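Long-range contact in 3-hydroxyadipyl-CoA dehydrogenase (Escherichia coli, PDB 3MOG), which catalyses the NAD-dependent oxidation of 3-hydroxyadipyl-CoA to 3-oxoadipyl-CoA in the bacterial breakdown of phenylacetate: residues L87-A92 and L115-T120. Sequence-based numbering, arbitrary orientation.
Sequences LVIEAA and LLTTNT
Val88 and Glu90 carry the backbone ladder that joins strands 87-90 and 115-118 in parallel register. Val88 N bonds to Leu115 O at 2.9 Å, Thr117 N to Val88 O, Glu90 N to Thr117 O, and Asn119 N continues the pattern past the strand end on Glu90 O. Val88 O takes a second donor: Thr117 OG1, 2.8 Å away and tilted 23° from the carbonyl plane. A chi1 of 66° sets that hydroxyl between the backbone N and carbonyl carbon of Thr117, from which it reaches Val88 O across the strands.

Among side chains, Glu90 and Thr118 run side by side. Thr118 OG1 donates to Glu90 OE1 at 2.7 Å and accepts from Thr120 N, forming an ST turn. An alanine in place of Glu90 would probably leave the Thr118 hydroxyl without its carboxylate acceptor and free to turn.

Apolar contacts fill in on both faces. Leu87 CD1 rests 3.7 Å from Leu115 CB, and the Leu87 side chain crosses that of Thr117 at about a right angle, on the face covered by helix 163-175; Val88 CG2 reaches Leu116 CD2 at 3.9 Å on the face with Glu90 and Thr118, where helix 96-109 packs. Ala91 CB touches Asn119 CB, and Asn119 OD1 accepts a hydrogen bond from Phe143 N.

These are the two parallel strands of a beta-alpha-beta unit, linked through helix 96-109, in the Rossmann-type NAD-binding domain, and the chemistry changes along their length: leucine and valine contacts at the start give way to a buried hydroxyl-carboxylate pair that joins the strand ends, with Thr118 OG1 also accepting from Thr120 N.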
# COMPACT_ATOMS: atom_id res chain seq x y z
N LEU C 87 -7.39 35.46 22.07
CA LEU C 87 -7.59 34.26 21.28
C LEU C 87 -7.80 34.65 19.83
O LEU C 87 -8.60 35.53 19.51
CB LEU C 87 -8.79 33.43 21.78
CG LEU C 87 -9.25 32.27 20.87
CD1 LEU C 87 -8.19 31.19 20.73
CD2 LEU C 87 -10.55 31.65 21.30
N VAL C 88 -7.04 34.00 18.96
CA VAL C 88 -7.25 34.10 17.54
C VAL C 88 -7.71 32.74 17.03
O VAL C 88 -7.09 31.71 17.33
CB VAL C 88 -5.96 34.51 16.80
CG1 VAL C 88 -6.22 34.62 15.32
CG2 VAL C 88 -5.45 35.84 17.32
N ILE C 89 -8.80 32.75 16.26
CA ILE C 89 -9.28 31.55 15.59
C ILE C 89 -9.20 31.78 14.08
O ILE C 89 -9.95 32.56 13.52
CB ILE C 89 -10.72 31.20 16.00
CG1 ILE C 89 -10.83 31.06 17.52
CG2 ILE C 89 -11.18 29.90 15.32
CD1 ILE C 89 -12.26 31.02 18.02
N GLU C 90 -8.28 31.07 13.44
CA GLU C 90 -8.02 31.19 12.01
C GLU C 90 -8.90 30.24 11.22
O GLU C 90 -8.94 29.05 11.50
CB GLU C 90 -6.53 30.89 11.74
CG GLU C 90 -6.08 31.02 10.31
CD GLU C 90 -6.47 29.83 9.44
OE1 GLU C 90 -6.30 28.67 9.88
OE2 GLU C 90 -6.97 30.07 8.32
N ALA C 91 -9.59 30.76 10.21
CA ALA C 91 -10.41 29.93 9.34
C ALA C 91 -10.40 30.47 7.90
O ALA C 91 -11.45 30.68 7.30
CB ALA C 91 -11.83 29.89 9.89
N ALA C 92 -9.22 30.70 7.35
CA ALA C 92 -9.10 31.20 5.98
C ALA C 92 -8.60 30.10 5.04
O ALA C 92 -9.21 29.03 4.97
CB ALA C 92 -8.22 32.45 5.92
N LEU C 115 -3.58 32.85 22.67
CA LEU C 115 -3.85 31.54 22.07
C LEU C 115 -4.07 31.70 20.57
O LEU C 115 -4.82 32.57 20.13
CB LEU C 115 -5.05 30.88 22.74
CG LEU C 115 -5.17 31.02 24.28
CD1 LEU C 115 -6.47 30.43 24.78
CD2 LEU C 115 -3.99 30.39 25.02
N LEU C 116 -3.37 30.89 19.79
CA LEU C 116 -3.42 30.98 18.34
C LEU C 116 -3.99 29.70 17.78
O LEU C 116 -3.33 28.67 17.77
CB LEU C 116 -2.03 31.26 17.75
CG LEU C 116 -1.31 32.56 18.08
CD1 LEU C 116 0.03 32.62 17.32
CD2 LEU C 116 -2.18 33.76 17.76
N THR C 117 -5.23 29.73 17.33
CA THR C 117 -5.84 28.49 16.93
C THR C 117 -6.28 28.51 15.49
O THR C 117 -6.42 29.57 14.88
CB THR C 117 -7.03 28.14 17.84
OG1 THR C 117 -8.07 29.09 17.66
CG2 THR C 117 -6.61 28.13 19.30
N THR C 118 -6.48 27.31 14.95
CA THR C 118 -7.00 27.17 13.60
C THR C 118 -8.19 26.22 13.57
O THR C 118 -8.25 25.26 14.35
CB THR C 118 -5.89 26.71 12.61
OG1 THR C 118 -6.48 26.44 11.33
CG2 THR C 118 -5.20 25.49 13.11
N ASN C 119 -9.13 26.52 12.69
CA ASN C 119 -10.33 25.71 12.48
C ASN C 119 -10.05 24.57 11.50
O ASN C 119 -10.95 23.82 11.18
CB ASN C 119 -11.49 26.59 11.95
CG ASN C 119 -12.77 25.80 11.67
OD1 ASN C 119 -13.21 24.98 12.48
ND2 ASN C 119 -13.37 26.02 10.51
N THR C 120 -8.81 24.44 11.03
CA THR C 120 -8.53 23.47 9.96
C THR C 120 -8.91 22.03 10.30
O THR C 120 -8.81 21.61 11.46
CB THR C 120 -7.07 23.50 9.47
OG1 THR C 120 -6.98 22.76 8.25
CG2 THR C 120 -6.11 22.91 10.49